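Local coordinates for electron transfer flavoprotein, beta subunit (Thermotoga maritima, PDB 7KOE) that binds FAD and probably takes part in electron transfer as the beta subunit of an electron transfer flavoprotein, at residues Asn13-Ile18 against Tyr68-Gly73; Thr109-Trp114 against Lys224-Asp229; Gly115-Glu120 against Thr149-Ala154. All coordinates share one frame; numbering follows the deposited sequence.

Contact 1: Asn13-Ile18 against Tyr68-Gly73. With FAD (flavin-adenine dinucleotide), chain I.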
# COMPACT_ATOMS: atom_id res chain seq x y z
N ASN A 13 25.53 46.38 -29.04
CA ASN A 13 24.78 45.14 -29.02
C ASN A 13 25.03 44.46 -27.68
O ASN A 13 26.15 44.01 -27.42
CB ASN A 13 25.18 44.23 -30.18
CG ASN A 13 24.90 44.85 -31.52
OD1 ASN A 13 23.89 45.52 -31.70
ND2 ASN A 13 25.79 44.63 -32.47
N VAL A 14 24.01 44.41 -26.85
CA VAL A 14 24.10 43.77 -25.54
C VAL A 14 23.37 42.43 -25.61
O VAL A 14 22.32 42.33 -26.25
CB VAL A 14 23.51 44.67 -24.45
CG1 VAL A 14 23.83 44.14 -23.07
CG2 VAL A 14 24.04 46.07 -24.60
N VAL A 15 23.95 41.41 -25.00
CA VAL A 15 23.31 40.11 -24.86
C VAL A 15 23.34 39.75 -23.38
O VAL A 15 24.41 39.75 -22.76
CB VAL A 15 24.01 39.04 -25.71
CG1 VAL A 15 23.65 37.65 -25.24
CG2 VAL A 15 23.62 39.20 -27.15
N VAL A 16 22.18 39.46 -22.81
CA VAL A 16 22.07 39.15 -21.39
C VAL A 16 21.74 37.68 -21.26
O VAL A 16 20.61 37.27 -21.54
CB VAL A 16 21.02 40.02 -20.70
CG1 VAL A 16 21.10 39.84 -19.21
CG2 VAL A 16 21.23 41.45 -21.06
N CYS A 17 22.70 36.88 -20.84
CA CYS A 17 22.44 35.47 -20.57
C CYS A 17 21.79 35.37 -19.20
O CYS A 17 22.43 35.63 -18.18
CB CYS A 17 23.72 34.66 -20.64
SG CYS A 17 24.76 35.05 -22.06
N ILE A 18 20.51 35.00 -19.16
CA ILE A 18 19.79 34.80 -17.91
C ILE A 18 19.46 33.33 -17.77
O ILE A 18 19.40 32.57 -18.74
CB ILE A 18 18.52 35.67 -17.80
CG1 ILE A 18 17.42 35.14 -18.71
CG2 ILE A 18 18.82 37.10 -18.13
CD1 ILE A 18 16.07 35.73 -18.44
N TYR A 68 19.54 41.84 -26.51
CA TYR A 68 18.95 40.51 -26.62
C TYR A 68 19.10 39.82 -25.27
O TYR A 68 19.96 40.20 -24.47
CB TYR A 68 19.62 39.68 -27.70
CG TYR A 68 19.07 39.87 -29.09
CD1 TYR A 68 18.89 41.14 -29.62
CD2 TYR A 68 18.72 38.77 -29.87
CE1 TYR A 68 18.39 41.31 -30.89
CE2 TYR A 68 18.22 38.94 -31.14
CZ TYR A 68 18.06 40.21 -31.64
OH TYR A 68 17.55 40.38 -32.91
N VAL A 69 18.27 38.83 -25.02
CA VAL A 69 18.37 38.00 -23.82
C VAL A 69 18.26 36.54 -24.25
O VAL A 69 17.41 36.20 -25.07
CB VAL A 69 17.33 38.41 -22.75
CG1 VAL A 69 15.94 38.47 -23.31
CG2 VAL A 69 17.35 37.47 -21.58
N ILE A 70 19.17 35.71 -23.74
CA ILE A 70 19.29 34.34 -24.21
C ILE A 70 19.26 33.40 -23.01
O ILE A 70 19.78 33.72 -21.94
CB ILE A 70 20.57 34.16 -25.06
CG1 ILE A 70 20.68 32.76 -25.65
CG2 ILE A 70 21.82 34.52 -24.29
CD1 ILE A 70 21.84 32.59 -26.58
N THR A 71 18.59 32.26 -23.17
CA THR A 71 18.51 31.25 -22.13
C THR A 71 18.62 29.88 -22.76
O THR A 71 17.89 29.56 -23.70
CB THR A 71 17.21 31.35 -21.34
OG1 THR A 71 17.04 32.68 -20.85
CG2 THR A 71 17.22 30.39 -20.16
N MET A 72 19.55 29.08 -22.25
CA MET A 72 19.63 27.66 -22.57
C MET A 72 19.00 26.92 -21.41
O MET A 72 19.60 26.79 -20.34
CB MET A 72 21.08 27.24 -22.79
CG MET A 72 21.26 25.77 -23.08
SD MET A 72 22.75 25.09 -22.33
CE MET A 72 22.12 24.57 -20.74
N GLY A 73 17.77 26.45 -21.60
CA GLY A 73 17.07 25.80 -20.53
C GLY A 73 15.94 24.90 -20.99
O GLY A 73 15.82 24.58 -22.18
PA FAD I . 26.29 30.13 -13.12
O1A FAD I . 26.84 30.46 -11.78
O2A FAD I . 27.22 29.72 -14.20
O5B FAD I . 25.39 31.34 -13.64
C5B FAD I . 26.06 32.58 -13.97
C4B FAD I . 25.26 33.32 -15.01
O4B FAD I . 25.42 32.67 -16.29
C3B FAD I . 23.75 33.37 -14.80
O3B FAD I . 23.36 34.41 -13.91
C2B FAD I . 23.28 33.65 -16.23
O2B FAD I . 23.43 35.01 -16.59
C1B FAD I . 24.22 32.76 -17.03
N9A FAD I . 23.69 31.42 -17.20
C8A FAD I . 23.78 30.36 -16.34
N7A FAD I . 23.18 29.29 -16.79
C5A FAD I . 22.66 29.67 -18.02
C6A FAD I . 21.91 28.98 -19.00
N6A FAD I . 21.54 27.71 -18.88
N1A FAD I . 21.56 29.67 -20.11
C2A FAD I . 21.93 30.95 -20.21
N3A FAD I . 22.64 31.69 -19.37
C4A FAD I . 22.97 30.98 -18.28
N1 FAD I . 27.97 22.48 -13.43
C2 FAD I . 29.31 22.66 -13.36
O2 FAD I . 29.94 23.06 -14.33
N3 FAD I . 30.00 22.41 -12.22
C4 FAD I . 29.39 21.96 -11.08
O4 FAD I . 30.05 21.75 -10.08
C4X FAD I . 28.00 21.76 -11.12
N5 FAD I . 27.40 21.33 -10.04
C5X FAD I . 26.05 21.14 -10.10
C6 FAD I . 25.39 20.67 -8.96
C7 FAD I . 24.03 20.45 -8.95
C7M FAD I . 23.35 19.95 -7.70
C8 FAD I . 23.28 20.71 -10.12
C8M FAD I . 21.79 20.48 -10.13
C9 FAD I . 23.92 21.17 -11.25
C9A FAD I . 25.30 21.39 -11.27
N10 FAD I . 25.98 21.85 -12.40
C10 FAD I . 27.34 22.05 -12.36
C1' FAD I . 25.23 22.13 -13.63
C2' FAD I . 25.36 23.58 -14.07
O2' FAD I . 24.54 24.40 -13.26
C3' FAD I . 24.94 23.76 -15.53
O3' FAD I . 26.00 23.31 -16.37
C4' FAD I . 24.58 25.20 -15.89
O4' FAD I . 24.70 25.41 -17.30
C5' FAD I . 25.45 26.21 -15.17
O5' FAD I . 24.66 26.90 -14.17
P FAD I . 25.37 27.39 -12.82
O1P FAD I . 24.61 26.87 -11.65
O2P FAD I . 26.81 27.05 -12.93
O3P FAD I . 25.20 28.97 -12.93
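Val16 is gripped through both of its backbone polar atoms by the strand beside it: its N donates to Tyr68 O (2.9 Å) and its O accepts from Ile70 N (3.1 Å). Tyr68 N to Val14 O, 2.8 Å, extends this close-knit part backward, and Ile18 N to Ile70 O (3.1 Å) carries it forward. Side chains fill both faces here. On one, CG2 of Ile70 is wedged against Val15 CG1 and Cys17 SG, 3.7 Å from each. On the other, Val69 turns CG2 anti to its backbone N, over the Val16 carbonyl and against Ile18 CG1 (3.7 Å). These are neighbouring parallel strands of the central sheet in a HUP-clan alpha/beta nucleotide-binding fold, and the chain between them includes helix 47-63. Helix 105-119 covers the Val15, Cys17 and Ile70 face, while helix 78-85 packs on Val69 and Ile18. Toward their C-terminal ends the strands, inclined at 29°, spread apart, and the CA atoms of Ile18 and Thr71 are 5.7 Å from each other. No backbone bond joins Met72 to 13-18 at this looser end. The Met72 backbone instead pairs with the FAD adenine, N bonding to N1A (3.0 Å, 162° at the hydrogen) and O accepting from N6A, while Gly73 beyond is partly exposed.

Contact 2: Thr109-Trp114 against Lys224-Asp229. With FAD (flavin-adenine dinucleotide), chain I.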
# COMPACT_ATOMS: atom_id res chain seq x y z
N THR A 109 28.29 26.80 -21.75
CA THR A 109 29.03 27.85 -22.42
C THR A 109 29.24 27.54 -23.89
O THR A 109 29.23 28.45 -24.72
CB THR A 109 30.36 28.06 -21.73
OG1 THR A 109 30.17 28.05 -20.31
CG2 THR A 109 30.93 29.38 -22.11
N TYR A 110 29.42 26.26 -24.24
CA TYR A 110 29.53 25.89 -25.64
C TYR A 110 28.22 26.12 -26.38
O TYR A 110 28.21 26.53 -27.54
CB TYR A 110 29.97 24.44 -25.77
CG TYR A 110 30.16 24.00 -27.20
CD1 TYR A 110 31.17 24.54 -27.99
CD2 TYR A 110 29.32 23.06 -27.77
CE1 TYR A 110 31.34 24.14 -29.29
CE2 TYR A 110 29.48 22.66 -29.08
CZ TYR A 110 30.49 23.21 -29.84
OH TYR A 110 30.66 22.81 -31.14
N THR A 111 27.09 25.85 -25.71
CA THR A 111 25.79 26.17 -26.29
C THR A 111 25.56 27.67 -26.33
O THR A 111 25.04 28.20 -27.32
CB THR A 111 24.69 25.49 -25.49
OG1 THR A 111 25.06 24.13 -25.23
CG2 THR A 111 23.40 25.51 -26.26
N LEU A 112 25.96 28.38 -25.27
CA LEU A 112 25.75 29.82 -25.23
C LEU A 112 26.70 30.55 -26.17
O LEU A 112 26.33 31.61 -26.68
CB LEU A 112 25.93 30.34 -23.81
CG LEU A 112 24.80 30.09 -22.82
CD1 LEU A 112 25.18 30.65 -21.48
CD2 LEU A 112 23.52 30.71 -23.32
N TYR A 113 27.91 30.03 -26.39
CA TYR A 113 28.79 30.64 -27.38
C TYR A 113 28.21 30.52 -28.78
O TYR A 113 28.21 31.49 -29.53
CB TYR A 113 30.19 30.03 -27.33
CG TYR A 113 31.07 30.41 -28.50
CD1 TYR A 113 31.44 31.73 -28.70
CD2 TYR A 113 31.51 29.46 -29.40
CE1 TYR A 113 32.24 32.09 -29.76
CE2 TYR A 113 32.31 29.81 -30.47
CZ TYR A 113 32.67 31.13 -30.64
OH TYR A 113 33.47 31.49 -31.70
N TRP A 114 27.68 29.35 -29.12
CA TRP A 114 27.04 29.20 -30.42
C TRP A 114 25.63 29.77 -30.44
O TRP A 114 25.08 29.98 -31.53
CB TRP A 114 27.02 27.72 -30.82
CG TRP A 114 28.33 27.28 -31.36
CD1 TRP A 114 29.19 26.41 -30.77
CD2 TRP A 114 28.95 27.71 -32.58
NE1 TRP A 114 30.31 26.25 -31.56
CE2 TRP A 114 30.19 27.04 -32.67
CE3 TRP A 114 28.58 28.58 -33.60
CZ2 TRP A 114 31.05 27.22 -33.74
CZ3 TRP A 114 29.44 28.76 -34.66
CH2 TRP A 114 30.66 28.09 -34.73
N LYS A 224 19.99 21.80 -34.11
CA LYS A 224 20.16 21.90 -35.55
C LYS A 224 20.23 23.36 -36.00
O LYS A 224 20.91 23.67 -36.98
CB LYS A 224 19.03 21.16 -36.26
CG LYS A 224 19.10 21.14 -37.78
CD LYS A 224 20.31 20.37 -38.28
CE LYS A 224 20.32 20.27 -39.79
NZ LYS A 224 20.52 21.60 -40.42
N ASP A 225 19.55 24.25 -35.27
CA ASP A 225 19.53 25.66 -35.64
C ASP A 225 20.89 26.32 -35.45
O ASP A 225 21.24 27.24 -36.21
CB ASP A 225 18.48 26.40 -34.81
CG ASP A 225 17.07 25.96 -35.13
OD1 ASP A 225 16.59 26.27 -36.24
OD2 ASP A 225 16.45 25.30 -34.27
N LEU A 226 21.67 25.88 -34.47
CA LEU A 226 22.94 26.52 -34.17
C LEU A 226 24.09 25.95 -34.99
O LEU A 226 25.04 26.68 -35.30
CB LEU A 226 23.24 26.39 -32.68
CG LEU A 226 22.12 26.91 -31.79
CD1 LEU A 226 22.36 26.57 -30.34
CD2 LEU A 226 21.98 28.41 -31.97
N GLY A 227 24.03 24.67 -35.35
CA GLY A 227 25.08 24.05 -36.13
C GLY A 227 26.19 23.43 -35.32
O GLY A 227 27.23 23.08 -35.90
N LEU A 228 26.02 23.29 -34.02
CA LEU A 228 27.05 22.78 -33.13
C LEU A 228 27.13 21.25 -33.20
O LEU A 228 26.35 20.58 -33.88
CB LEU A 228 26.78 23.27 -31.71
CG LEU A 228 25.33 23.34 -31.23
CD1 LEU A 228 24.69 22.00 -30.88
CD2 LEU A 228 25.26 24.27 -30.03
N ASP A 229 28.11 20.71 -32.47
CA ASP A 229 28.27 19.27 -32.37
C ASP A 229 27.13 18.68 -31.54
O ASP A 229 26.76 19.24 -30.50
CB ASP A 229 29.62 18.94 -31.73
CG ASP A 229 29.82 17.46 -31.49
OD1 ASP A 229 30.39 16.78 -32.37
OD2 ASP A 229 29.44 16.97 -30.40
PA FAD I . 26.29 30.13 -13.12
O1A FAD I . 26.84 30.46 -11.78
O2A FAD I . 27.22 29.72 -14.20
O5B FAD I . 25.39 31.34 -13.64
C5B FAD I . 26.06 32.58 -13.97
C4B FAD I . 25.26 33.32 -15.01
O4B FAD I . 25.42 32.67 -16.29
C3B FAD I . 23.75 33.37 -14.80
O3B FAD I . 23.36 34.41 -13.91
C2B FAD I . 23.28 33.65 -16.23
O2B FAD I . 23.43 35.01 -16.59
C1B FAD I . 24.22 32.76 -17.03
N9A FAD I . 23.69 31.42 -17.20
C8A FAD I . 23.78 30.36 -16.34
N7A FAD I . 23.18 29.29 -16.79
C5A FAD I . 22.66 29.67 -18.02
C6A FAD I . 21.91 28.98 -19.00
N6A FAD I . 21.54 27.71 -18.88
N1A FAD I . 21.56 29.67 -20.11
C2A FAD I . 21.93 30.95 -20.21
N3A FAD I . 22.64 31.69 -19.37
C4A FAD I . 22.97 30.98 -18.28
N1 FAD I . 27.97 22.48 -13.43
C2 FAD I . 29.31 22.66 -13.36
O2 FAD I . 29.94 23.06 -14.33
N3 FAD I . 30.00 22.41 -12.22
C4 FAD I . 29.39 21.96 -11.08
O4 FAD I . 30.05 21.75 -10.08
C4X FAD I . 28.00 21.76 -11.12
N5 FAD I . 27.40 21.33 -10.04
C5X FAD I . 26.05 21.14 -10.10
C6 FAD I . 25.39 20.67 -8.96
C7 FAD I . 24.03 20.45 -8.95
C7M FAD I . 23.35 19.95 -7.70
C8 FAD I . 23.28 20.71 -10.12
C8M FAD I . 21.79 20.48 -10.13
C9 FAD I . 23.92 21.17 -11.25
C9A FAD I . 25.30 21.39 -11.27
N10 FAD I . 25.98 21.85 -12.40
C10 FAD I . 27.34 22.05 -12.36
C1' FAD I . 25.23 22.13 -13.63
C2' FAD I . 25.36 23.58 -14.07
O2' FAD I . 24.54 24.40 -13.26
C3' FAD I . 24.94 23.76 -15.53
O3' FAD I . 26.00 23.31 -16.37
C4' FAD I . 24.58 25.20 -15.89
O4' FAD I . 24.70 25.41 -17.30
C5' FAD I . 25.45 26.21 -15.17
O5' FAD I . 24.66 26.90 -14.17
P FAD I . 25.37 27.39 -12.82
O1P FAD I . 24.61 26.87 -11.65
O2P FAD I . 26.81 27.05 -12.93
O3P FAD I . 25.20 28.97 -12.93
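With CG anti to the backbone N (chi1 -178°), Tyr110 swings its ring out from helix 105-119 until CE2 lies 3.8 Å from Leu228 CB. Leu228 holds CG between its backbone N and carbonyl carbon (chi1 39°), which brings CD2 against the helix, 4.0 Å from Trp114 CB. The contact thus fastens the end of the short helix 223-226 and the turn after it to one flank of helix 105-119, which lies on the central sheet of this HUP-clan alpha/beta fold. Gly227, with positive phi, is where the chain leaves helix 223-226, so Leu226 and Leu228 reach helix 105-119 from the two sides of a turn. Leu226 lays CD2 against the backbone of Trp114, 3.5 Å from its O, and brings CD1 near Thr111 CG2. Leu228 is the buried centre of the contact, set between Tyr110, Thr111 and Trp114, and its side chain and that of Trp114 run past each other in opposite directions. No hydrogen bond crosses between the segments; apolar side chains hold them together. The two rings, one helical turn apart, also meet each other: Trp114 CD1 stands 3.4 Å above the Tyr110 ring plane, toward its rim. Lys232 adds a cation-pi contact to Tyr110. On the far side of the helix Leu112 points away from 224-229 and packs on the adenine, CD2 being 3.5 Å from FAD C2A. At the outer end of the contact, Asp229 N approaches the edge of the Tyr110 ring, 3.6 Å from OH.

Contact 3: Gly115-Glu120 against Thr149-Ala154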
# COMPACT_ATOMS: atom_id res chain seq x y z
N GLY A 115 25.04 30.03 -29.27
CA GLY A 115 23.79 30.76 -29.25
C GLY A 115 23.98 32.23 -29.52
O GLY A 115 23.21 32.84 -30.27
N ILE A 116 25.00 32.83 -28.92
CA ILE A 116 25.29 34.25 -29.15
C ILE A 116 25.92 34.44 -30.53
O ILE A 116 25.74 35.49 -31.16
CB ILE A 116 26.16 34.79 -28.00
CG1 ILE A 116 25.41 34.68 -26.68
CG2 ILE A 116 26.52 36.24 -28.17
CD1 ILE A 116 26.30 34.85 -25.48
N LYS A 117 26.60 33.42 -31.05
CA LYS A 117 27.17 33.51 -32.39
C LYS A 117 26.10 33.56 -33.47
O LYS A 117 26.32 34.15 -34.53
CB LYS A 117 28.12 32.35 -32.66
CG LYS A 117 29.57 32.64 -32.31
CD LYS A 117 30.12 33.76 -33.17
CE LYS A 117 31.53 34.14 -32.74
NZ LYS A 117 32.09 35.22 -33.60
N LYS A 118 24.93 32.96 -33.22
CA LYS A 118 23.82 33.11 -34.15
C LYS A 118 23.12 34.45 -33.98
O LYS A 118 22.58 34.99 -34.95
CB LYS A 118 22.83 31.96 -33.98
CG LYS A 118 21.86 31.83 -35.14
CD LYS A 118 21.21 30.47 -35.22
CE LYS A 118 20.29 30.41 -36.43
NZ LYS A 118 19.67 29.07 -36.61
N ILE A 119 23.13 35.00 -32.76
CA ILE A 119 22.67 36.37 -32.54
C ILE A 119 23.58 37.35 -33.27
O ILE A 119 23.11 38.35 -33.82
CB ILE A 119 22.59 36.65 -31.03
CG1 ILE A 119 21.59 35.72 -30.36
CG2 ILE A 119 22.19 38.08 -30.75
CD1 ILE A 119 21.51 35.89 -28.86
N GLU A 120 24.88 37.05 -33.32
CA GLU A 120 25.83 37.88 -34.07
C GLU A 120 25.58 37.87 -35.57
O GLU A 120 25.97 38.81 -36.25
CB GLU A 120 27.26 37.41 -33.79
CG GLU A 120 27.78 37.77 -32.42
CD GLU A 120 29.29 37.74 -32.33
OE1 GLU A 120 29.95 38.42 -33.13
OE2 GLU A 120 29.82 37.02 -31.45
N THR A 149 35.97 33.63 -22.38
CA THR A 149 37.10 32.92 -22.93
C THR A 149 36.80 32.38 -24.33
O THR A 149 37.69 32.36 -25.19
CB THR A 149 37.48 31.80 -21.97
OG1 THR A 149 37.79 32.36 -20.69
CG2 THR A 149 38.68 31.02 -22.44
N ARG A 150 35.55 31.96 -24.57
CA ARG A 150 35.14 31.52 -25.90
C ARG A 150 35.23 32.65 -26.91
O ARG A 150 35.77 32.49 -28.01
CB ARG A 150 33.71 30.98 -25.86
CG ARG A 150 33.44 29.98 -24.77
CD ARG A 150 34.14 28.68 -25.06
NE ARG A 150 33.59 27.58 -24.28
CZ ARG A 150 33.20 26.43 -24.81
NH1 ARG A 150 33.29 26.24 -26.11
NH2 ARG A 150 32.72 25.48 -24.04
N PHE A 151 34.70 33.82 -26.55
CA PHE A 151 34.77 34.97 -27.43
C PHE A 151 36.13 35.64 -27.38
O PHE A 151 36.46 36.39 -28.31
CB PHE A 151 33.70 35.98 -27.05
CG PHE A 151 32.31 35.52 -27.32
CD1 PHE A 151 31.77 35.63 -28.59
CD2 PHE A 151 31.55 34.97 -26.31
CE1 PHE A 151 30.49 35.20 -28.84
CE2 PHE A 151 30.27 34.54 -26.56
CZ PHE A 151 29.75 34.65 -27.82
N GLY A 152 36.93 35.37 -26.35
CA GLY A 152 38.15 36.12 -26.16
C GLY A 152 37.87 37.55 -25.76
O GLY A 152 38.52 38.47 -26.28
N TYR A 153 36.92 37.76 -24.87
CA TYR A 153 36.51 39.09 -24.45
C TYR A 153 37.10 39.41 -23.09
O TYR A 153 37.56 38.54 -22.36
CB TYR A 153 34.98 39.20 -24.40
CG TYR A 153 34.28 39.27 -25.74
CD1 TYR A 153 34.99 39.34 -26.93
CD2 TYR A 153 32.89 39.26 -25.80
CE1 TYR A 153 34.34 39.39 -28.14
CE2 TYR A 153 32.23 39.32 -27.01
CZ TYR A 153 32.96 39.38 -28.18
OH TYR A 153 32.31 39.43 -29.39
N ALA A 154 37.06 40.69 -22.75
CA ALA A 154 37.53 41.14 -21.44
C ALA A 154 36.52 40.74 -20.37
O ALA A 154 35.35 41.12 -20.44
CB ALA A 154 37.73 42.65 -21.45
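Ile116 meets Phe151 first, its side chain crossing that of the phenylalanine at about a right angle. Segment 115-120 is the last part of helix 105-119 in the alpha/beta fold, and 149-154 runs from the end of helix 143-150 into the turn after it. A Schellman motif closes helix 143-150: Gly152, at positive phi, lets the chain turn back so that both Phe151 and Tyr153 face helix 105-119. Ile116 CB sits near the plane of the Phe151 ring, 3.6 Å from CZ at its edge. CG2, placed anti to the backbone N, touches the same CZ, and CD1 reaches CE2, so the isoleucine lies along the CZ end of the ring. Lys117 bends at its second torsion (chi2 -63°) and runs past Phe151 in the opposite direction, with CE 4.2 Å from CE1. One turn on from Ile116, Glu120 extends beyond CG and brings OE2 to the ring edge, 3.3 Å from Phe151 CE1. Its carboxylate is turned 32° from the ring plane, and an oxygen at the edge would meet the electropositive ring hydrogens. Lys117 NZ lies 3.6 Å from that OE2, a long salt bridge. Tyr113 adds an edge-to-face contact to Phe151. The phenolic OH of Tyr153, although 4.0 Å from Glu120 OE2, is hydrogen-bonded to Lys125 NZ, and Phe151 CB rests 3.3 Å above the centre of the Tyr153 ring.

How the contacts relate
Helix 105-119 ties the set together: contacts 2 and 3 use successive parts of it, and its inner side lies on the strands of contact 1. Ile116 of contact 3 packs on Val15 and Cys17, with CG1 3.7 Å from Val15 CG1, while Met72 SD of contact 1 is 3.7 Å from Thr111 CB of contact 2. Contacts 2 and 3, centred 11 Å apart, also meet where Thr109 CG2 lies 3.7 Å from Arg150 CG and where Lys118 NZ probably hydrogen-bonds to Asp225 O. Contacts 1 and 2 both touch the FAD adenine, through the backbone of Met72 and the side chain of Leu112 respectively. Contact 3 stands further back, with the Ile116 side chain about 8 Å from the cofactor.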